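Local structure of mucus binding protein (Lactobacillus reuteri, 3I57) at residues D10-Q15 with H75-V80; K40-G45 with V71-H76; T95-V100 with D113-V118; T119-G124 with W138-Q143. The protein is a calcium-binding repeat of a cell-wall-anchored mucus adhesin that probably attaches the bacterium to mucus and also binds immunoglobulins. One frame throughout, in Å; residues are numbered along the deposited sequence.

Contact 1 (D10-Q15 with H75-V80)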
loop_
_atom_site.group_PDB
_atom_site.type_symbol
_atom_site.label_atom_id
_atom_site.label_comp_id
_atom_site.label_asym_id
_atom_site.label_seq_id
_atom_site.Cartn_x
_atom_site.Cartn_y
_atom_site.Cartn_z
ATOM N N ASP A 10 -8.398 -9.131 -17.043
ATOM C CA ASP A 10 -8.224 -8.737 -15.622
ATOM C C ASP A 10 -9.619 -8.494 -15.072
ATOM O O ASP A 10 -10.296 -7.511 -15.432
ATOM C CB ASP A 10 -7.376 -7.473 -15.475
ATOM C CG ASP A 10 -7.259 -6.992 -14.023
ATOM O OD1 ASP A 10 -8.093 -7.355 -13.186
ATOM O OD2 ASP A 10 -6.311 -6.247 -13.728
ATOM N N GLY A 11 -10.074 -9.433 -14.249
ATOM C CA GLY A 11 -11.430 -9.383 -13.721
ATOM C C GLY A 11 -11.605 -8.416 -12.571
ATOM O O GLY A 11 -12.731 -8.226 -12.088
ATOM N N GLU A 12 -10.519 -7.782 -12.133
ATOM C CA GLU A 12 -10.656 -6.761 -11.100
ATOM C C GLU A 12 -10.905 -5.419 -11.724
ATOM O O GLU A 12 -11.595 -4.594 -11.138
ATOM C CB GLU A 12 -9.413 -6.664 -10.200
ATOM C CG GLU A 12 -9.155 -7.929 -9.414
ATOM C CD GLU A 12 -8.214 -7.724 -8.234
ATOM O OE1 GLU A 12 -7.880 -6.566 -7.872
ATOM O OE2 GLU A 12 -7.814 -8.745 -7.673
ATOM N N THR A 13 -10.314 -5.190 -12.898
ATOM C CA THR A 13 -10.409 -3.905 -13.569
ATOM C C THR A 13 -11.296 -3.992 -14.808
ATOM O O THR A 13 -11.499 -2.981 -15.485
ATOM C CB THR A 13 -9.017 -3.364 -13.979
ATOM O OG1 THR A 13 -8.348 -4.311 -14.833
ATOM C CG2 THR A 13 -8.169 -3.119 -12.749
ATOM N N ASP A 14 -11.860 -5.177 -15.041
ATOM C CA ASP A 14 -12.655 -5.486 -16.240
ATOM C C ASP A 14 -11.951 -4.941 -17.480
ATOM O O ASP A 14 -12.487 -4.095 -18.194
ATOM C CB ASP A 14 -14.062 -4.904 -16.126
ATOM C CG ASP A 14 -14.906 -5.645 -15.138
ATOM O OD1 ASP A 14 -14.524 -6.783 -14.784
ATOM O OD2 ASP A 14 -15.953 -5.097 -14.713
ATOM N N GLN A 15 -10.746 -5.451 -17.723
ATOM C CA GLN A 15 -9.876 -4.968 -18.805
ATOM C C GLN A 15 -9.339 -6.169 -19.585
ATOM O O GLN A 15 -8.885 -7.145 -18.984
ATOM C CB GLN A 15 -8.703 -4.183 -18.203
ATOM C CG GLN A 15 -7.461 -4.098 -19.060
ATOM C CD GLN A 15 -7.520 -2.982 -20.080
ATOM O OE1 GLN A 15 -7.337 -3.201 -21.278
ATOM N NE2 GLN A 15 -7.783 -1.772 -19.606
ATOM N N HIS A 75 -5.910 -10.172 -9.101
ATOM C CA HIS A 75 -4.525 -9.771 -8.779
ATOM C C HIS A 75 -4.038 -10.621 -7.601
ATOM O O HIS A 75 -4.731 -10.690 -6.581
ATOM C CB HIS A 75 -4.482 -8.304 -8.358
ATOM C CG HIS A 75 -4.860 -7.337 -9.434
ATOM N ND1 HIS A 75 -4.587 -5.985 -9.344
ATOM C CD2 HIS A 75 -5.464 -7.525 -10.634
ATOM C CE1 HIS A 75 -5.027 -5.382 -10.436
ATOM N NE2 HIS A 75 -5.568 -6.293 -11.230
ATOM N N HIS A 76 -2.895 -11.276 -7.744
ATOM C CA HIS A 76 -2.310 -11.987 -6.620
ATOM C C HIS A 76 -1.852 -10.991 -5.537
ATOM O O HIS A 76 -1.270 -9.944 -5.839
ATOM C CB HIS A 76 -1.137 -12.880 -7.062
ATOM C CG HIS A 76 -0.581 -13.672 -5.928
ATOM N ND1 HIS A 76 -1.285 -14.702 -5.335
ATOM C CD2 HIS A 76 0.530 -13.492 -5.175
ATOM C CE1 HIS A 76 -0.591 -15.169 -4.313
ATOM N NE2 HIS A 76 0.517 -14.460 -4.200
ATOM N N ARG A 77 -2.147 -11.309 -4.279
ATOM C CA ARG A 77 -1.755 -10.466 -3.153
ATOM C C ARG A 77 -0.943 -11.228 -2.129
ATOM O O ARG A 77 -1.082 -12.447 -1.993
ATOM C CB ARG A 77 -2.992 -9.844 -2.501
ATOM C CG ARG A 77 -3.660 -8.799 -3.416
ATOM C CD ARG A 77 -4.949 -8.207 -2.857
ATOM N NE ARG A 77 -5.385 -7.115 -3.725
ATOM C CZ ARG A 77 -6.103 -7.298 -4.832
ATOM N NH1 ARG A 77 -6.473 -8.521 -5.181
ATOM N NH2 ARG A 77 -6.438 -6.260 -5.581
ATOM N N GLU A 78 -0.094 -10.505 -1.412
ATOM C CA GLU A 78 0.691 -11.091 -0.338
ATOM C C GLU A 78 0.821 -10.072 0.792
ATOM O O GLU A 78 0.994 -8.876 0.561
ATOM C CB GLU A 78 2.073 -11.516 -0.838
ATOM C CG GLU A 78 2.852 -10.397 -1.531
ATOM C CD GLU A 78 4.243 -10.832 -2.002
ATOM O OE1 GLU A 78 4.317 -11.497 -3.063
ATOM O OE2 GLU A 78 5.252 -10.499 -1.318
ATOM N N ASN A 79 0.720 -10.551 2.020
ATOM C CA ASN A 79 0.888 -9.661 3.150
ATOM C C ASN A 79 2.348 -9.251 3.272
ATOM O O ASN A 79 3.255 -10.091 3.167
ATOM C CB ASN A 79 0.469 -10.348 4.450
ATOM C CG ASN A 79 -0.940 -10.884 4.408
ATOM O OD1 ASN A 79 -1.855 -10.219 3.950
ATOM N ND2 ASN A 79 -1.125 -12.097 4.936
ATOM N N VAL A 80 2.587 -7.966 3.501
ATOM C CA VAL A 80 3.953 -7.474 3.674
ATOM C C VAL A 80 4.157 -6.728 4.999
ATOM O O VAL A 80 3.201 -6.283 5.642
ATOM C CB VAL A 80 4.425 -6.558 2.479
ATOM C CG1 VAL A 80 4.403 -7.313 1.157
ATOM C CG2 VAL A 80 3.554 -5.277 2.377
#

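Contact 2 (K40-G45 with V71-H76)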
loop_
_atom_site.group_PDB
_atom_site.type_symbol
_atom_site.label_atom_id
_atom_site.label_comp_id
_atom_site.label_asym_id
_atom_site.label_seq_id
_atom_site.Cartn_x
_atom_site.Cartn_y
_atom_site.Cartn_z
ATOM N N LYS A 40 2.137 -16.897 -18.345
ATOM C CA LYS A 40 2.600 -15.552 -18.641
ATOM C C LYS A 40 1.966 -14.513 -17.711
ATOM O O LYS A 40 2.672 -13.730 -17.055
ATOM C CB LYS A 40 2.358 -15.211 -20.111
ATOM C CG LYS A 40 2.855 -13.813 -20.565
ATOM C CD LYS A 40 1.851 -12.716 -20.205
ATOM C CE LYS A 40 2.316 -11.322 -20.702
ATOM N NZ LYS A 40 3.682 -10.995 -20.182
ATOM N N PHE A 41 0.642 -14.506 -17.630
ATOM C CA PHE A 41 -0.002 -13.523 -16.765
ATOM C C PHE A 41 0.285 -13.743 -15.268
ATOM O O PHE A 41 0.468 -12.776 -14.518
ATOM C CB PHE A 41 -1.491 -13.379 -17.105
ATOM C CG PHE A 41 -1.702 -12.752 -18.459
ATOM C CD1 PHE A 41 -1.351 -11.420 -18.664
ATOM C CD2 PHE A 41 -2.164 -13.488 -19.524
ATOM C CE1 PHE A 41 -1.495 -10.841 -19.903
ATOM C CE2 PHE A 41 -2.288 -12.913 -20.787
ATOM C CZ PHE A 41 -1.975 -11.595 -20.969
ATOM N N GLU A 42 0.396 -15.004 -14.840
ATOM C CA GLU A 42 0.760 -15.255 -13.440
ATOM C C GLU A 42 2.185 -14.729 -13.168
ATOM O O GLU A 42 2.473 -14.242 -12.089
ATOM C CB GLU A 42 0.494 -16.724 -13.045
ATOM C CG GLU A 42 -1.044 -17.050 -13.033
ATOM C CD GLU A 42 -1.427 -18.352 -12.293
ATOM O OE1 GLU A 42 -0.651 -19.311 -12.399
ATOM O OE2 GLU A 42 -2.512 -18.429 -11.620
ATOM N N GLY A 43 3.027 -14.726 -14.193
ATOM C CA GLY A 43 4.352 -14.125 -14.094
ATOM C C GLY A 43 4.325 -12.611 -13.981
ATOM O O GLY A 43 5.322 -12.003 -13.590
ATOM N N ASP A 44 3.208 -11.983 -14.345
ATOM C CA ASP A 44 3.052 -10.545 -14.188
ATOM C C ASP A 44 2.231 -10.226 -12.930
ATOM O O ASP A 44 1.748 -9.125 -12.784
ATOM C CB ASP A 44 2.373 -9.904 -15.402
ATOM C CG ASP A 44 3.208 -10.033 -16.690
ATOM O OD1 ASP A 44 4.407 -10.258 -16.579
ATOM O OD2 ASP A 44 2.656 -9.886 -17.788
ATOM N N GLY A 45 2.049 -11.193 -12.049
ATOM C CA GLY A 45 1.359 -10.908 -10.790
ATOM C C GLY A 45 -0.063 -11.380 -10.675
ATOM O O GLY A 45 -0.657 -11.327 -9.592
ATOM N N VAL A 71 -10.441 -16.112 -20.175
ATOM C CA VAL A 71 -9.599 -16.627 -19.121
ATOM C C VAL A 71 -9.453 -15.453 -18.171
ATOM O O VAL A 71 -8.876 -14.422 -18.522
ATOM C CB VAL A 71 -8.180 -17.070 -19.633
ATOM C CG1 VAL A 71 -7.350 -17.605 -18.477
ATOM C CG2 VAL A 71 -8.305 -18.182 -20.677
ATOM N N ILE A 72 -9.999 -15.595 -16.978
ATOM C CA ILE A 72 -10.189 -14.425 -16.139
ATOM C C ILE A 72 -9.227 -14.533 -14.967
ATOM O O ILE A 72 -9.117 -15.590 -14.351
ATOM C CB ILE A 72 -11.659 -14.311 -15.620
ATOM C CG1 ILE A 72 -12.634 -14.098 -16.782
ATOM C CG2 ILE A 72 -11.819 -13.114 -14.647
ATOM C CD1 ILE A 72 -14.119 -14.244 -16.401
ATOM N N PHE A 73 -8.536 -13.437 -14.677
ATOM C CA PHE A 73 -7.613 -13.396 -13.554
ATOM C C PHE A 73 -8.017 -12.380 -12.501
ATOM O O PHE A 73 -8.694 -11.397 -12.796
ATOM C CB PHE A 73 -6.227 -12.970 -14.040
ATOM C CG PHE A 73 -5.647 -13.875 -15.077
ATOM C CD1 PHE A 73 -4.779 -14.882 -14.716
ATOM C CD2 PHE A 73 -5.979 -13.722 -16.406
ATOM C CE1 PHE A 73 -4.228 -15.730 -15.686
ATOM C CE2 PHE A 73 -5.444 -14.581 -17.390
ATOM C CZ PHE A 73 -4.578 -15.574 -17.014
ATOM N N LYS A 74 -7.551 -12.595 -11.274
ATOM C CA LYS A 74 -7.553 -11.535 -10.276
ATOM C C LYS A 74 -6.108 -11.135 -9.994
ATOM O O LYS A 74 -5.169 -11.699 -10.574
ATOM C CB LYS A 74 -8.267 -11.996 -8.992
ATOM C CG LYS A 74 -9.708 -12.367 -9.194
ATOM C CD LYS A 74 -10.317 -12.872 -7.861
ATOM C CE LYS A 74 -11.839 -12.773 -7.857
ATOM N NZ LYS A 74 -12.264 -11.415 -8.297
ATOM N N HIS A 75 -5.910 -10.172 -9.101
ATOM C CA HIS A 75 -4.525 -9.771 -8.779
ATOM C C HIS A 75 -4.038 -10.621 -7.601
ATOM O O HIS A 75 -4.731 -10.690 -6.581
ATOM C CB HIS A 75 -4.482 -8.304 -8.358
ATOM C CG HIS A 75 -4.860 -7.337 -9.434
ATOM N ND1 HIS A 75 -4.587 -5.985 -9.344
ATOM C CD2 HIS A 75 -5.464 -7.525 -10.634
ATOM C CE1 HIS A 75 -5.027 -5.382 -10.436
ATOM N NE2 HIS A 75 -5.568 -6.293 -11.230
ATOM N N HIS A 76 -2.895 -11.276 -7.744
ATOM C CA HIS A 76 -2.310 -11.987 -6.620
ATOM C C HIS A 76 -1.852 -10.991 -5.537
ATOM O O HIS A 76 -1.270 -9.944 -5.839
ATOM C CB HIS A 76 -1.137 -12.880 -7.062
ATOM C CG HIS A 76 -0.581 -13.672 -5.928
ATOM N ND1 HIS A 76 -1.285 -14.702 -5.335
ATOM C CD2 HIS A 76 0.530 -13.492 -5.175
ATOM C CE1 HIS A 76 -0.591 -15.169 -4.313
ATOM N NE2 HIS A 76 0.517 -14.460 -4.200
#

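Contact 3 (T95-V100 with D113-V118)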
loop_
_atom_site.group_PDB
_atom_site.type_symbol
_atom_site.label_atom_id
_atom_site.label_comp_id
_atom_site.label_asym_id
_atom_site.label_seq_id
_atom_site.Cartn_x
_atom_site.Cartn_y
_atom_site.Cartn_z
ATOM N N THR A 95 7.283 8.992 11.080
ATOM C CA THR A 95 7.974 9.492 12.262
ATOM C C THR A 95 7.472 10.911 12.556
ATOM O O THR A 95 7.437 11.772 11.664
ATOM C CB THR A 95 9.495 9.440 12.051
ATOM O OG1 THR A 95 9.904 8.072 11.865
ATOM C CG2 THR A 95 10.258 10.046 13.250
ATOM N N LEU A 96 7.016 11.131 13.788
ATOM C CA LEU A 96 6.556 12.448 14.206
ATOM C C LEU A 96 7.553 13.059 15.194
ATOM O O LEU A 96 8.244 12.337 15.914
ATOM C CB LEU A 96 5.196 12.369 14.897
ATOM C CG LEU A 96 4.042 11.707 14.149
ATOM C CD1 LEU A 96 2.754 11.898 14.966
ATOM C CD2 LEU A 96 3.889 12.359 12.788
ATOM N N THR A 97 7.586 14.389 15.244
ATOM C CA THR A 97 8.550 15.087 16.077
ATOM C C THR A 97 7.848 15.998 17.080
ATOM O O THR A 97 6.954 16.779 16.724
ATOM C CB THR A 97 9.511 15.950 15.210
ATOM O OG1 THR A 97 10.250 15.102 14.338
ATOM C CG2 THR A 97 10.494 16.747 16.077
ATOM N N GLU A 98 8.245 15.884 18.346
ATOM C CA GLU A 98 7.747 16.787 19.366
ATOM C C GLU A 98 8.780 17.915 19.498
ATOM O O GLU A 98 9.976 17.641 19.532
ATOM C CB GLU A 98 7.590 16.047 20.695
ATOM C CG GLU A 98 7.577 17.017 21.880
ATOM C CD GLU A 98 7.506 16.293 23.216
ATOM O OE1 GLU A 98 8.356 15.400 23.420
ATOM O OE2 GLU A 98 6.620 16.652 24.039
ATOM N N THR A 99 8.324 19.175 19.551
ATOM C CA THR A 99 9.233 20.323 19.689
ATOM C C THR A 99 8.828 21.115 20.915
ATOM O O THR A 99 7.656 21.502 21.047
ATOM C CB THR A 99 9.129 21.273 18.476
ATOM O OG1 THR A 99 9.466 20.545 17.304
ATOM C CG2 THR A 99 10.106 22.439 18.609
ATOM N N VAL A 100 9.793 21.345 21.799
ATOM C CA VAL A 100 9.582 22.170 22.977
ATOM C C VAL A 100 10.443 23.418 22.906
ATOM O O VAL A 100 11.676 23.340 22.790
ATOM C CB VAL A 100 9.920 21.421 24.256
ATOM C CG1 VAL A 100 9.647 22.333 25.493
ATOM C CG2 VAL A 100 9.141 20.087 24.324
ATOM N N ASP A 113 15.504 24.977 21.600
ATOM C CA ASP A 113 14.488 23.940 21.500
ATOM C C ASP A 113 15.091 22.570 21.795
ATOM O O ASP A 113 16.260 22.318 21.474
ATOM C CB ASP A 113 13.966 23.875 20.058
ATOM C CG ASP A 113 13.086 25.048 19.666
ATOM O OD1 ASP A 113 12.785 25.922 20.515
ATOM O OD2 ASP A 113 12.665 25.052 18.471
ATOM N N GLN A 114 14.290 21.681 22.380
ATOM C CA GLN A 114 14.604 20.255 22.401
ATOM C C GLN A 114 13.522 19.545 21.617
ATOM O O GLN A 114 12.384 20.005 21.570
ATOM C CB GLN A 114 14.607 19.725 23.830
ATOM C CG GLN A 114 15.845 20.111 24.583
ATOM C CD GLN A 114 15.878 19.506 25.964
ATOM O OE1 GLN A 114 15.863 20.231 26.958
ATOM N NE2 GLN A 114 15.918 18.178 26.039
ATOM N N THR A 115 13.895 18.444 20.985
ATOM C CA THR A 115 12.952 17.672 20.194
ATOM C C THR A 115 13.035 16.221 20.548
ATOM O O THR A 115 14.016 15.777 21.131
ATOM C CB THR A 115 13.212 17.801 18.688
ATOM O OG1 THR A 115 14.560 17.403 18.366
ATOM C CG2 THR A 115 12.954 19.251 18.251
ATOM N N ALA A 116 11.993 15.483 20.189
ATOM C CA ALA A 116 11.983 14.039 20.348
ATOM C C ALA A 116 11.106 13.474 19.258
ATOM O O ALA A 116 10.269 14.187 18.691
ATOM C CB ALA A 116 11.439 13.665 21.690
ATOM N N GLN A 117 11.266 12.183 18.985
ATOM C CA GLN A 117 10.581 11.574 17.867
ATOM C C GLN A 117 9.900 10.279 18.260
ATOM O O GLN A 117 10.356 9.578 19.168
ATOM C CB GLN A 117 11.552 11.344 16.714
ATOM C CG GLN A 117 12.016 12.641 16.031
ATOM C CD GLN A 117 12.663 12.369 14.699
ATOM O OE1 GLN A 117 13.369 11.375 14.533
ATOM N NE2 GLN A 117 12.437 13.254 13.742
ATOM N N VAL A 118 8.770 9.995 17.608
ATOM C CA VAL A 118 8.122 8.708 17.715
ATOM C C VAL A 118 7.869 8.191 16.298
ATOM O O VAL A 118 7.769 8.960 15.317
ATOM C CB VAL A 118 6.758 8.729 18.496
ATOM C CG1 VAL A 118 6.956 9.160 19.990
ATOM C CG2 VAL A 118 5.746 9.630 17.797
#

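Contact 4 (T119-G124 with W138-Q143)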
loop_
_atom_site.group_PDB
_atom_site.type_symbol
_atom_site.label_atom_id
_atom_site.label_comp_id
_atom_site.label_asym_id
_atom_site.label_seq_id
_atom_site.Cartn_x
_atom_site.Cartn_y
_atom_site.Cartn_z
ATOM N N THR A 119 7.838 6.869 16.186
ATOM C CA THR A 119 7.629 6.220 14.894
ATOM C C THR A 119 6.474 5.252 14.976
ATOM O O THR A 119 6.370 4.485 15.943
ATOM C CB THR A 119 8.922 5.457 14.487
ATOM O OG1 THR A 119 9.956 6.425 14.252
ATOM C CG2 THR A 119 8.693 4.628 13.236
ATOM N N PHE A 120 5.566 5.305 13.994
ATOM C CA PHE A 120 4.461 4.356 13.907
ATOM C C PHE A 120 4.689 3.420 12.745
ATOM O O PHE A 120 5.405 3.776 11.810
ATOM C CB PHE A 120 3.149 5.087 13.617
ATOM C CG PHE A 120 2.729 5.983 14.732
ATOM C CD1 PHE A 120 1.852 5.523 15.695
ATOM C CD2 PHE A 120 3.259 7.256 14.843
ATOM C CE1 PHE A 120 1.487 6.340 16.754
ATOM C CE2 PHE A 120 2.874 8.111 15.878
ATOM C CZ PHE A 120 2.006 7.648 16.839
ATOM N N THR A 121 4.106 2.225 12.824
ATOM C CA THR A 121 4.250 1.249 11.749
ATOM C C THR A 121 2.887 0.721 11.346
ATOM O O THR A 121 1.930 0.774 12.114
ATOM C CB THR A 121 5.121 0.019 12.156
ATOM O OG1 THR A 121 4.436 -0.764 13.155
ATOM C CG2 THR A 121 6.438 0.460 12.692
ATOM N N ARG A 122 2.812 0.219 10.126
ATOM C CA ARG A 122 1.569 -0.400 9.643
ATOM C C ARG A 122 1.950 -1.498 8.653
ATOM O O ARG A 122 2.895 -1.326 7.859
ATOM C CB ARG A 122 0.633 0.650 9.027
ATOM C CG ARG A 122 1.196 1.394 7.791
ATOM C CD ARG A 122 0.288 2.527 7.358
ATOM N NE ARG A 122 0.882 3.296 6.264
ATOM C CZ ARG A 122 0.242 4.260 5.607
ATOM N NH1 ARG A 122 -1.020 4.550 5.910
ATOM N NH2 ARG A 122 0.855 4.916 4.629
ATOM N N ASN A 123 1.263 -2.637 8.745
ATOM C CA ASN A 123 1.446 -3.697 7.768
ATOM C C ASN A 123 0.577 -3.412 6.582
ATOM O O ASN A 123 -0.277 -2.558 6.639
ATOM C CB ASN A 123 1.092 -5.059 8.359
ATOM C CG ASN A 123 2.184 -5.552 9.263
ATOM O OD1 ASN A 123 2.885 -6.525 8.957
ATOM N ND2 ASN A 123 2.396 -4.836 10.334
ATOM N N GLY A 124 0.802 -4.134 5.506
ATOM C CA GLY A 124 -0.001 -3.924 4.313
ATOM C C GLY A 124 -0.118 -5.198 3.495
ATOM O O GLY A 124 0.370 -6.262 3.877
ATOM N N TRP A 138 -2.611 1.829 11.334
ATOM C CA TRP A 138 -1.392 1.964 12.143
ATOM C C TRP A 138 -1.421 0.978 13.303
ATOM O O TRP A 138 -2.455 0.826 13.999
ATOM C CB TRP A 138 -1.246 3.402 12.655
ATOM C CG TRP A 138 -1.003 4.414 11.540
ATOM C CD1 TRP A 138 -1.885 5.366 11.075
ATOM C CD2 TRP A 138 0.178 4.538 10.735
ATOM N NE1 TRP A 138 -1.308 6.079 10.060
ATOM C CE2 TRP A 138 -0.044 5.595 9.828
ATOM C CE3 TRP A 138 1.405 3.853 10.691
ATOM C CZ2 TRP A 138 0.920 5.992 8.888
ATOM C CZ3 TRP A 138 2.355 4.241 9.751
ATOM C CH2 TRP A 138 2.108 5.310 8.873
ATOM N N ASN A 139 -0.321 0.268 13.494
ATOM C CA ASN A 139 -0.275 -0.805 14.484
ATOM C C ASN A 139 -0.339 -0.281 15.918
ATOM O O ASN A 139 -0.846 -0.967 16.815
ATOM C CB ASN A 139 0.999 -1.627 14.336
ATOM C CG ASN A 139 1.024 -2.456 13.069
ATOM O OD1 ASN A 139 2.054 -2.528 12.370
ATOM N ND2 ASN A 139 -0.101 -3.070 12.750
ATOM N N GLU A 140 0.201 0.914 16.144
ATOM C CA GLU A 140 0.239 1.473 17.509
ATOM C C GLU A 140 -0.772 2.620 17.608
ATOM O O GLU A 140 -0.742 3.529 16.786
ATOM C CB GLU A 140 1.649 1.964 17.841
ATOM C CG GLU A 140 2.792 0.990 17.512
ATOM C CD GLU A 140 3.227 1.029 16.041
ATOM O OE1 GLU A 140 2.734 1.890 15.264
ATOM O OE2 GLU A 140 4.091 0.213 15.677
ATOM N N ALA A 141 -1.671 2.596 18.598
ATOM C CA ALA A 141 -2.720 3.625 18.639
ATOM C C ALA A 141 -2.101 4.936 19.091
ATOM O O ALA A 141 -2.558 6.025 18.715
ATOM C CB ALA A 141 -3.876 3.225 19.570
ATOM N N SER A 142 -1.052 4.822 19.889
ATOM C CA SER A 142 -0.250 6.008 20.215
ATOM C C SER A 142 1.172 5.663 20.612
ATOM O O SER A 142 1.472 4.516 20.964
ATOM C CB SER A 142 -0.936 6.847 21.291
ATOM O OG SER A 142 -1.030 6.129 22.496
ATOM N N GLN A 143 2.063 6.645 20.537
ATOM C CA GLN A 143 3.439 6.449 20.975
ATOM C C GLN A 143 3.866 7.614 21.856
ATOM O O GLN A 143 3.522 8.768 21.580
ATOM C CB GLN A 143 4.394 6.353 19.777
ATOM C CG GLN A 143 4.219 5.100 18.898
ATOM C CD GLN A 143 4.802 3.847 19.578
ATOM O OE1 GLN A 143 4.131 3.187 20.389
ATOM N NE2 GLN A 143 6.049 3.529 19.269
#

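Contact 1 (D10-Q15 with H75-V80)
An Asx turn in the hairpin between strands 2-10 and 15-24 presents D10 and E12 to H75 and R77. Aspartate suits the turn because OD1 takes the backbone N of E12 at 2.7 Å and, more from above the carboxylate, that of T13, which leaves OD2 for the ring. H75 NE2 gives D10 OD2 a bond of 2.6 Å lying close to the imidazole plane; with CG anti to the backbone N (chi1 176°), D10 reaches across to that ring edge. The carboxylate of E12 lies stacked over one imidazole face, its OE1 3.5 Å from H75 CG. R77, whose paired NH groups match a carboxylate, grips it end-on in a nearly coplanar salt bridge, NH2 to OE1 at 2.7 Å and NH1 to OE2 at 2.8 Å, both on syn lone pairs. E12 OE2 also accepts H75 N at 2.8 Å, from above the carboxylate plane. With an alanine here, R77 would probably lose its charged mate, H75 N its acceptor, and one imidazole face the cover that E12 gives it. Histidine suits its place by having two ring nitrogens: Y46 of strand 46-51 shares D10 OD2 with NE2, while D127 of strand 112-127 binds ND1, joining the hairpin to strand 67-80 and its neighbours.

Contact 2 (K40-G45 with V71-H76)
F41, on the last turn of helix 35-43, faces F73 of strand 67-80 with its CB, which sits over one face of the F73 ring, 3.8 Å from CZ, in a CH-pi contact. Beyond it, CG stands anti to the carbonyl carbon (chi1 -68°), turning the ring away from the strand so that CD2 is its nearest atom, 4.1 Å from both F73 CZ and CE2. The two rings therefore meet obliquely, with planes at 54°. K40 CD lies over the centre of the F41 ring, 3.7 Å above its plane, and the side chain also packs on L17 and R18 of strand 15-24 and meets the Y8 ring. This is helix-on-sheet packing in the beta-grasp fold, where a phenylalanine on each side fills the layer between them. At the edge of the F73 ring lies E42 CG, 4.3 Å from CE1; the carboxylate beyond it goes to L48 N. The helix ends in a Schellman motif, with G45 as C-prime residue: its positive phi (104°) would jam a side chain against the preceding carbonyl, so glycine fits. G45 O then accepts H76 N at 2.9 Å, in the carbonyl plane, tying the helix end to the strand where H76 CB also approaches this oxygen.

Contact 3 (T95-V100 with D113-V118)
Segments 95-100 and 113-118, parts of strands 93-104 and 112-127 in the Muc B2-like domain, run antiparallel, their axes 4.5 Å apart at closest and their directions at 157°, with L96-V118, E98-A116 and V100-Q114 as hydrogen-bonded pairs and T97-Q117 and T99-T115 as non-hydrogen-bonded ones. Each hydrogen-bonded pair makes two backbone bonds, as between E98 N and A116 O at 2.7 Å. CA-H...O contacts supplement them: E98 O takes T115 CA, at 3.0 Å, as well as A116 N.

One face carries L96, E98, V100, Q114, A116 and V118, and of these L96, E98, V100 and V118 are buried. L96 CB meets V118 CG2 at 4.0 Å, and both residues touch Y145. V100 is covered by L177, V179 and V163, which suits a branched aliphatic residue. E98, extended from a CG anti to its N (chi1 159°), brings OE1 to 3.9 Å from A116 CB, where a small residue leaves it room; it also touches R165, V163, L177, L148 and Y145.

The other face is polar. Q117 reaches obliquely across to T97, and its NE2 donates to T97 OG1 at 2.9 Å with an angle of 160°, the hydroxyl lying near the amide plane. The T95 methyl meets the same amide, with CG2 3.6 Å from Q117 OE1. T99 and T115 lie side by side, pointing the same way. D113 OD2 touches the T99 methyl, while its OD1 is held by H101.

Beta-branched threonines suit the extended backbone, and their hydroxyls the polar side. The chemistry implies a two-faced ribbon: backbone bonds fix its register, and a mostly apolar face, with E98 set into it, packs on strands 162-168 and 176-183 and on Y145.

Contact 4 (T119-G124 with W138-Q143)
W138 lays its indole against R122, whose guanidinium is stacked flat on it with planes at 4°, a broad aromatic face suiting a flat cation. R122 CD sits over the six-membered ring, and NE lies 3.5 Å from W138 CH2; R122 CG stands between its own N and carbonyl carbon (chi1 62°), which sends the extended chain along the ring. The guanidinium is also held by K91 O. F120 CB packs at W138 CE3 (3.6 Å). A gap beside F120 and a freer R122 chain would probably follow if the indole were cut back to an alanine. Next, N139 N donates to T121 O at 2.7 Å, almost straight, while N139 OD1 lies 3.1 Å from T121 OG1 and receives a weak bond from N123 ND2. E140, bent at chi2 (82°), turns its carboxylate back on T121, one oxygen to each group: OE1 takes T121 N at 2.8 Å through its syn lone pair, and OE2 stands 2.7 Å from T121 OG1. S142 CA touches the edge of the F120 ring, and Q143 CG lies over one face. Here a connection from the long sheet to the three-stranded sheet of the Muc B2-like, ubiquitin-clan domain is held by one backbone bond, side-chain bonds and the cation-aromatic stack.

In the fold
Contacts 1 and 2 share H75 and H76 on strand 67-80 and touch through G11 N and F73 O, about 8 Å between centres. Contacts 3 and 4 both use one longer strand further along the chain; their centres are about 17 Å apart, and they meet where T95 and T119 hydroxyls bond and L96 packs on F120. Strands 67-80 and 112-127 are neighbours, and V80 N bonding to G124 O joins contact 1 to contact 4, probably where the Mucin binding and Muc B2-like parts meet. Contacts 1, 2 and 3 are partly buried, whereas contact 4 is a surface one. Charged and imidazole groups dominate contact 1, aromatic packing contact 2 and backbone pairing contact 3; contact 4 relies on carboxylate, amide and cation-aromatic interactions.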